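Phosphoinositol-specific phospholipase C (Pseudomonas sp., PDB 5FYP) probably catalyses the calcium-dependent cleavage of phosphoinositide lipids at the phosphodiester, separating the phosphorylated inositol headgroup from the diacylglycerol. Local coordinates at residues N219-K224 and K250-Y255; G244-A249 and I273-N278. One frame throughout, in Å; residues are numbered along the deposited sequence. Where two conformers were deposited one is given.

Interaction 1 of 2, residues N219-K224 and K250-Y255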
ATOM      1  N   ASN A 219     -16.841   4.247  11.499  1.00  6.98           N
ATOM      2  CA  ASN A 219     -17.225   4.916  10.246  1.00  7.00           C
ATOM      3  C   ASN A 219     -16.109   4.896   9.215  1.00  6.80           C
ATOM      4  O   ASN A 219     -16.383   4.909   8.020  1.00  6.78           O
ATOM      5  CB  ASN A 219     -17.686   6.337  10.471  1.00  8.05           C
ATOM      6  CG  ASN A 219     -16.587   7.205  11.015  1.00  7.95           C
ATOM      7  OD1 ASN A 219     -16.050   6.888  12.073  1.00  9.35           O
ATOM      8  ND2 ASN A 219     -16.251   8.279  10.313  1.00  7.79           N
ATOM      9  N   ASP A 220     -14.844   4.891   9.673  1.00  6.41           N
ATOM     10  CA  ASP A 220     -13.712   4.901   8.763  1.00  6.38           C
ATOM     11  C   ASP A 220     -13.540   3.562   8.058  1.00  6.45           C
ATOM     12  O   ASP A 220     -12.866   3.492   7.040  1.00  7.41           O
ATOM     13  CB  ASP A 220     -12.440   5.292   9.510  1.00  7.03           C
ATOM     14  CG  ASP A 220     -12.512   6.665  10.144  1.00  7.78           C
ATOM     15  OD1 ASP A 220     -13.140   7.578   9.543  1.00  8.27           O
ATOM     16  OD2 ASP A 220     -11.894   6.863  11.235  1.00  9.10           O
ATOM     17  N   ILE A 221     -14.142   2.517   8.624  1.00  6.61           N
ATOM     18  CA  ILE A 221     -14.187   1.184   8.016  1.00  7.38           C
ATOM     19  C   ILE A 221     -15.429   1.045   7.132  1.00  6.78           C
ATOM     20  O   ILE A 221     -15.304   0.665   5.966  1.00  8.43           O
ATOM     21  CB  ILE A 221     -14.189   0.081   9.080  1.00  8.65           C
ATOM     22  CG1 ILE A 221     -13.031   0.212  10.075  1.00 13.29           C
ATOM     23  CG2 ILE A 221     -14.253  -1.294   8.432  1.00  8.73           C
ATOM     24  CD1 ILE A 221     -11.788  -0.554   9.946  1.00 19.28           C
ATOM     25  N   SER A 222     -16.616   1.356   7.668  1.00  6.17           N
ATOM     26  CA  SER A 222     -17.883   0.922   7.080  1.00  6.82           C
ATOM     27  C   SER A 222     -18.936   1.981   6.860  1.00  6.74           C
ATOM     28  O   SER A 222     -20.055   1.655   6.518  1.00  8.29           O
ATOM     29  CB  SER A 222     -18.452  -0.189   7.975  1.00  7.70           C
ATOM     30  OG  SER A 222     -18.575   0.229   9.303  1.00  8.42           O
ATOM     31  N   GLY A 223     -18.612   3.248   7.120  1.00  6.30           N
ATOM     32  CA  GLY A 223     -19.565   4.333   6.962  1.00  6.96           C
ATOM     33  C   GLY A 223     -19.000   5.470   6.148  1.00  6.04           C
ATOM     34  O   GLY A 223     -18.148   5.254   5.275  1.00  6.72           O
ATOM     35  N   LYS A 224     -19.490   6.665   6.408  1.00  6.39           N
ATOM     36  CA  LYS A 224     -18.904   7.863   5.814  1.00  6.30           C
ATOM     37  C   LYS A 224     -17.579   8.103   6.548  1.00  6.37           C
ATOM     38  O   LYS A 224     -17.558   8.418   7.740  1.00  7.53           O
ATOM     39  CB  LYS A 224     -19.807   9.085   5.926  1.00  6.74           C
ATOM     40  CG  LYS A 224     -19.144  10.327   5.325  1.00  7.67           C
ATOM     41  CD  LYS A 224     -19.769  11.628   5.767  1.00 10.20           C
ATOM     42  CE  LYS A 224     -18.884  12.831   5.453  1.00 11.44           C
ATOM     43  NZ  LYS A 224     -17.497  12.739   6.055  1.00 11.77           N
ATOM     44  N   LYS A 250      -8.969  -5.365  13.871  0.50  9.93           N
ATOM     45  CA  LYS A 250      -9.922  -6.478  13.980  0.50 10.19           C
ATOM     46  C   LYS A 250     -11.173  -6.228  13.150  0.50  9.16           C
ATOM     47  O   LYS A 250     -11.742  -7.148  12.576  0.50 10.05           O
ATOM     48  CB  LYS A 250     -10.280  -6.787  15.443  0.50 12.00           C
ATOM     49  CG  LYS A 250      -9.174  -7.489  16.226  0.50 15.33           C
ATOM     50  CD  LYS A 250      -9.518  -7.853  17.652  0.50 19.25           C
ATOM     51  CE  LYS A 250      -8.444  -8.751  18.241  0.50 24.05           C
ATOM     52  NZ  LYS A 250      -8.376 -10.131  17.670  0.50 28.79           N
ATOM     53  N   GLN A 251     -11.610  -4.973  13.091  1.00  8.48           N
ATOM     54  CA  GLN A 251     -12.768  -4.596  12.258  1.00  8.51           C
ATOM     55  C   GLN A 251     -12.395  -4.506  10.788  1.00  8.62           C
ATOM     56  O   GLN A 251     -13.226  -4.885   9.944  1.00  8.81           O
ATOM     57  CB  GLN A 251     -13.437  -3.373  12.797  1.00 10.05           C
ATOM     58  CG  GLN A 251     -14.373  -3.697  13.945  1.00 11.29           C
ATOM     59  CD  GLN A 251     -15.596  -4.461  13.419  1.00 12.46           C
ATOM     60  OE1 GLN A 251     -16.233  -4.027  12.424  1.00 15.43           O
ATOM     61  NE2 GLN A 251     -15.706  -5.715  13.824  1.00 13.93           N
ATOM     62  N   ALA A 252     -11.192  -4.036  10.463  1.00  8.02           N
ATOM     63  CA  ALA A 252     -10.738  -4.162   9.077  1.00  8.35           C
ATOM     64  C   ALA A 252     -10.797  -5.626   8.628  1.00  7.95           C
ATOM     65  O   ALA A 252     -11.327  -5.971   7.571  1.00  8.81           O
ATOM     66  CB  ALA A 252      -9.337  -3.609   8.916  1.00  8.92           C
ATOM     67  N   PHE A 253     -10.246  -6.504   9.464  1.00  8.46           N
ATOM     68  CA  PHE A 253     -10.272  -7.932   9.224  1.00  8.86           C
ATOM     69  C   PHE A 253     -11.692  -8.447   9.042  1.00  9.04           C
ATOM     70  O   PHE A 253     -11.996  -9.215   8.109  1.00  9.27           O
ATOM     71  CB  PHE A 253      -9.545  -8.646  10.395  1.00 10.05           C
ATOM     72  CG  PHE A 253      -9.612 -10.155  10.359  1.00 11.49           C
ATOM     73  CD1 PHE A 253      -8.727 -10.901   9.652  1.00 14.38           C
ATOM     74  CD2 PHE A 253     -10.594 -10.812  11.065  1.00 13.78           C
ATOM     75  CE1 PHE A 253      -8.808 -12.285   9.649  1.00 15.08           C
ATOM     76  CE2 PHE A 253     -10.672 -12.204  11.072  1.00 20.10           C
ATOM     77  CZ  PHE A 253      -9.782 -12.926  10.352  1.00 16.53           C
ATOM     78  N   ALA A 254     -12.600  -8.037   9.917  1.00  8.73           N
ATOM     79  CA  ALA A 254     -14.015  -8.463   9.828  1.00  9.10           C
ATOM     80  C   ALA A 254     -14.659  -8.047   8.502  1.00  8.20           C
ATOM     81  O   ALA A 254     -15.553  -8.724   7.979  1.00  9.83           O
ATOM     82  CB  ALA A 254     -14.803  -7.912  10.992  1.00 10.74           C
ATOM     83  N   TYR A 255     -14.252  -6.897   7.998  1.00  7.64           N
ATOM     84  CA  TYR A 255     -14.760  -6.341   6.740  1.00  7.77           C
ATOM     85  C   TYR A 255     -13.968  -6.760   5.510  1.00  7.52           C
ATOM     86  O   TYR A 255     -14.271  -6.284   4.408  1.00  7.93           O
ATOM     87  CB  TYR A 255     -14.864  -4.794   6.813  1.00  7.50           C
ATOM     88  CG  TYR A 255     -16.233  -4.333   7.249  1.00  7.32           C
ATOM     89  CD1 TYR A 255     -16.632  -4.386   8.585  1.00  7.53           C
ATOM     90  CD2 TYR A 255     -17.160  -3.905   6.301  1.00  7.59           C
ATOM     91  CE1 TYR A 255     -17.928  -4.001   8.924  1.00  7.83           C
ATOM     92  CE2 TYR A 255     -18.423  -3.520   6.638  1.00  7.53           C
ATOM     93  CZ  TYR A 255     -18.824  -3.596   7.954  1.00  7.25           C
ATOM     94  OH  TYR A 255     -20.120  -3.227   8.235  1.00  7.93           O
TER

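Interaction 2 of 2, residues G244-A249 and I273-N278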
ATOM      1  N   GLY A 244      -1.851   3.788  18.222  1.00 12.78           N
ATOM      2  CA  GLY A 244      -2.938   4.016  19.148  1.00 13.30           C
ATOM      3  C   GLY A 244      -4.287   3.542  18.650  1.00 14.18           C
ATOM      4  O   GLY A 244      -5.217   3.399  19.425  1.00 16.21           O
ATOM      5  N   ASP A 245      -4.403   3.309  17.340  1.00 12.66           N
ATOM      6  CA  ASP A 245      -5.642   2.908  16.684  1.00 11.88           C
ATOM      7  C   ASP A 245      -5.655   1.487  16.181  1.00 11.62           C
ATOM      8  O   ASP A 245      -6.582   1.086  15.473  1.00 11.08           O
ATOM      9  CB  ASP A 245      -5.900   3.874  15.549  1.00 13.50           C
ATOM     10  CG  ASP A 245      -6.182   5.277  16.054  1.00 15.14           C
ATOM     11  OD1 ASP A 245      -6.941   5.443  17.035  1.00 17.95           O
ATOM     12  OD2 ASP A 245      -5.643   6.263  15.541  1.00 17.59           O
ATOM     13  N   LYS A 246      -4.650   0.704  16.592  1.00 10.67           N
ATOM     14  CA  LYS A 246      -4.519  -0.649  16.019  1.00 11.83           C
ATOM     15  C   LYS A 246      -5.630  -1.587  16.371  1.00 10.84           C
ATOM     16  O   LYS A 246      -5.831  -2.596  15.705  1.00 11.53           O
ATOM     17  CB  LYS A 246      -3.198  -1.266  16.403  1.00 11.98           C
ATOM     18  CG  LYS A 246      -3.066  -1.635  17.872  1.00 12.54           C
ATOM     19  CD  LYS A 246      -1.748  -2.366  18.097  1.00 13.65           C
ATOM     20  CE  LYS A 246      -1.568  -2.823  19.518  1.00 14.90           C
ATOM     21  NZ  LYS A 246      -0.340  -3.658  19.623  1.00 14.67           N
ATOM     22  N   SER A 247      -6.385  -1.282  17.432  1.00 11.41           N
ATOM     23  CA  SER A 247      -7.557  -2.112  17.772  1.00 12.21           C
ATOM     24  C   SER A 247      -8.536  -2.208  16.602  1.00 12.21           C
ATOM     25  O   SER A 247      -9.273  -3.189  16.499  1.00 15.49           O
ATOM     26  CB  SER A 247      -8.267  -1.568  19.019  1.00 14.54           C
ATOM     27  OG  SER A 247      -8.721  -0.252  18.857  1.00 17.81           O
ATOM     28  N   TRP A 248      -8.574  -1.193  15.729  1.00  9.75           N
ATOM     29  CA  TRP A 248      -9.466  -1.197  14.568  1.00  9.50           C
ATOM     30  C   TRP A 248      -9.085  -2.227  13.514  1.00  9.17           C
ATOM     31  O   TRP A 248      -9.911  -2.534  12.656  1.00  9.92           O
ATOM     32  CB  TRP A 248      -9.584   0.210  13.943  1.00  9.71           C
ATOM     33  CG  TRP A 248     -10.278   1.109  14.870  1.00  9.85           C
ATOM     34  CD1 TRP A 248      -9.758   2.035  15.684  1.00 11.44           C
ATOM     35  CD2 TRP A 248     -11.678   1.045  15.183  1.00  9.26           C
ATOM     36  NE1 TRP A 248     -10.742   2.576  16.488  1.00 11.17           N
ATOM     37  CE2 TRP A 248     -11.933   1.979  16.178  1.00 11.54           C
ATOM     38  CE3 TRP A 248     -12.740   0.292  14.695  1.00 10.12           C
ATOM     39  CZ2 TRP A 248     -13.218   2.144  16.748  1.00 12.18           C
ATOM     40  CZ3 TRP A 248     -13.998   0.427  15.242  1.00 12.01           C
ATOM     41  CH2 TRP A 248     -14.226   1.357  16.250  1.00 11.14           C
ATOM     42  N   ALA A 249      -7.890  -2.833  13.608  1.00  9.92           N
ATOM     43  CA  ALA A 249      -7.501  -3.833  12.634  1.00  9.88           C
ATOM     44  C   ALA A 249      -8.454  -5.033  12.693  1.00  9.27           C
ATOM     45  O   ALA A 249      -8.703  -5.661  11.674  1.00  9.91           O
ATOM     46  CB  ALA A 249      -6.073  -4.274  12.806  1.00  9.97           C
ATOM     47  N   ILE A 273      -0.093 -10.643  14.523  1.00 11.22           N
ATOM     48  CA  ILE A 273      -0.937 -11.680  13.922  1.00 11.83           C
ATOM     49  C   ILE A 273      -2.157 -11.943  14.804  1.00 12.01           C
ATOM     50  O   ILE A 273      -3.281 -12.050  14.326  1.00 12.56           O
ATOM     51  CB  ILE A 273      -0.116 -12.975  13.725  1.00 12.23           C
ATOM     52  CG1 ILE A 273       0.937 -12.757  12.613  1.00 12.83           C
ATOM     53  CG2 ILE A 273      -1.004 -14.153  13.416  1.00 14.23           C
ATOM     54  CD1 ILE A 273       1.997 -13.850  12.541  1.00 14.64           C
ATOM     55  N   ASN A 274      -1.916 -12.081  16.083  0.50 11.60           N
ATOM     56  CA  ASN A 274      -3.007 -12.336  17.002  0.50 13.27           C
ATOM     57  C   ASN A 274      -4.029 -11.150  17.044  0.50 12.48           C
ATOM     58  O   ASN A 274      -5.233 -11.363  17.252  0.50 15.01           O
ATOM     59  CB  ASN A 274      -2.380 -12.666  18.339  0.50 11.94           C
ATOM     60  CG  ASN A 274      -1.434 -13.926  18.288  0.50 12.21           C
ATOM     61  OD1 ASN A 274      -1.534 -14.867  17.424  0.50 13.96           O
ATOM     62  ND2 ASN A 274      -0.522 -13.948  19.237  0.50 10.58           N
ATOM     63  N   GLN A 275      -3.539  -9.935  16.738  1.00 12.51           N
ATOM     64  CA  GLN A 275      -4.332  -8.712  16.633  1.00 12.27           C
ATOM     65  C   GLN A 275      -4.983  -8.486  15.254  1.00 10.25           C
ATOM     66  O   GLN A 275      -5.606  -7.445  15.015  1.00 10.27           O
ATOM     67  CB  GLN A 275      -3.468  -7.524  17.066  1.00 12.41           C
ATOM     68  CG  GLN A 275      -3.075  -7.655  18.547  1.00 13.87           C
ATOM     69  CD  GLN A 275      -2.006  -6.705  19.051  1.00 18.05           C
ATOM     70  OE1 GLN A 275      -1.294  -6.029  18.337  1.00 16.42           O
ATOM     71  NE2 GLN A 275      -1.949  -6.622  20.368  1.00 35.72           N
ATOM     72  N   LYS A 276      -4.853  -9.476  14.374  1.00  9.58           N
ATOM     73  CA  LYS A 276      -5.543  -9.499  13.071  1.00  8.44           C
ATOM     74  C   LYS A 276      -5.109  -8.375  12.135  1.00  7.84           C
ATOM     75  O   LYS A 276      -5.900  -7.845  11.372  1.00  8.44           O
ATOM     76  CB  LYS A 276      -7.069  -9.523  13.203  1.00  9.59           C
ATOM     77  CG  LYS A 276      -7.602 -10.663  14.037  1.00 12.03           C
ATOM     78  CD  LYS A 276      -7.300 -12.034  13.456  1.00 15.18           C
ATOM     79  CE  LYS A 276      -8.032 -13.088  14.254  1.00 22.45           C
ATOM     80  NZ  LYS A 276      -7.437 -14.412  14.143  1.00 17.46           N
ATOM     81  N   ILE A 277      -3.819  -8.050  12.201  1.00  7.61           N
ATOM     82  CA  ILE A 277      -3.238  -6.997  11.373  1.00  7.59           C
ATOM     83  C   ILE A 277      -2.651  -7.635  10.117  1.00  7.28           C
ATOM     84  O   ILE A 277      -1.742  -8.472  10.201  1.00  8.51           O
ATOM     85  CB  ILE A 277      -2.171  -6.229  12.140  1.00  7.92           C
ATOM     86  CG1 ILE A 277      -2.805  -5.517  13.358  1.00  8.16           C
ATOM     87  CG2 ILE A 277      -1.437  -5.280  11.226  1.00  7.79           C
ATOM     88  CD1 ILE A 277      -1.816  -5.142  14.447  1.00  9.50           C
ATOM     89  N   ASN A 278      -3.102  -7.202   8.947  1.00  7.02           N
ATOM     90  CA  ASN A 278      -2.513  -7.733   7.708  1.00  7.30           C
ATOM     91  C   ASN A 278      -1.094  -7.273   7.460  1.00  7.27           C
ATOM     92  O   ASN A 278      -0.260  -8.091   7.053  1.00  8.68           O
ATOM     93  CB  ASN A 278      -3.339  -7.363   6.486  1.00  7.04           C
ATOM     94  CG  ASN A 278      -4.686  -8.042   6.440  1.00  7.09           C
ATOM     95  OD1 ASN A 278      -5.731  -7.409   6.658  1.00  7.56           O
ATOM     96  ND2 ASN A 278      -4.692  -9.322   6.105  1.00  7.84           N
TER
HETATM   97  O   HOH W   1      -6.524  -5.264  16.334  1.00 20.24           O
HETATM   98  O   HOH W   2      -0.246  -4.789  22.164  1.00 26.68           O

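Interaction 1 of 2, residues N219-K224 and K250-Y255
Ile221 reaches segment 250-255 with both of its branches, CD1 lying on Ala252 of helix 249-254 and CG2 on Tyr255, directly after the helix. With CG1 set beside the backbone N and CG2 anti to it (chi1 -53°), the two methyls go different ways. CD1 presses on the backbone of the helix, 3.6 Å from Ala252 N, and lies 4.0 Å from the Ala252 CB methyl; Ile221 and Ala252 are both buried, and this is the closely packed side. The Ile221 chi2 of -98° is off a staggered value, consistent with the methyl being steered by its neighbours. CG2 comes obliquely against the root of the tyrosine ring, 3.8 Å from Tyr255 CG. The backbones are correspondingly near, Ile221 CA and Ala252 CA being 6.4 Å apart.

The other side, with Ser222, Gln251 and Tyr255, is partly exposed. It does hold one short touch, Ser222 CB at 3.4 Å from Tyr255 CZ, but the polar groups around it look outward to Gln218. The two hydroxyls do not pair: Ser222 OG stays 3.9 Å from Tyr255 OH and instead bonds to Gln218 NE2. Gln251 OE1 accepts from that same amide nitrogen, so Gln218 bridges the polar ends of the two segments, while direct contact of Gln251 is slight (its CB is 4.3 Å from Ile221 CD1). A thiocyanate ion, probably from the crystallisation liquor, has its nearest atom about 3 Å from the Ser222 side chain. Contact between the segments is thus apolar, its polar links indirect.

Helix 249-254 is the crossover of a beta-alpha-beta unit joining parallel strands 238-242 and 258-262; short helix 219-222 packs beside it, consistent with the helical outer layer of the TIM-barrel clan to which the family belongs.

Interaction 2 of 2, residues G244-A249 and I273-N278
A closed ring of polar atoms is the unusual feature: Lys246 NZ donates to Gln275 OE1 (2.9 Å), and one water accepts both from Lys246 NZ and from Gln275 NE2, the latter at 3.1 Å. The ammonium approaches the amide oxygen from well off the C=O direction, at a C=O...N angle of 113° and tilted 24° from the carbonyl plane. Both chains are extended beyond CG, which lets them cross at their ends. Since NZ and NE2 are both donors, the oxygen is the atom that can meet the lysine, which favours this flip of the amide, its NE2 going to the water. Lys246 NZ also forms a salt bridge with Asp264.

Nearer the backbone a second water hydrogen-bonds to Lys246 O and, at 2.7 Å, to Gln275 O, though its protons must be shared among more acceptors than it can serve. Deeper still, Ala249 CB packs on Ile277 CG1 at 3.5 Å, in a buried patch. A Schellman motif ends helix 269-274 here: Lys276 N bonds to Ile273 O and Ile277 N to the carbonyl one residue earlier, with Lys276, at positive phi, as C-prime.

Replacing the Gln275 side chain by an alanine is likely to leave Lys246 without its amide acceptor and the water without one donor.

With the amide, the water and Asp264 counted together, the ammonium has three partners for its three N-H groups, which is consistent with a positively charged lysine held in place by them.

Overall arrangement
Along the chain the segments come in the order 219-224, 244-249, 250-255, 273-278, so the two loops cross: interaction 1 closes from helix 219-222 over strand 238-242 to helix 249-254, and interaction 2 closes from the turn before that helix, over strand 258-262, to the end of helix 269-274, just ahead of strand 279-282. Helix 249-254 and its lead-in are shared, and the contact centres lie 12 Å apart. Ile221 CD1 is 3.8 Å from Trp248 O, which is consistent with the two contacts being neighbours. Together they tie successive helical connections outside three adjacent parallel strands.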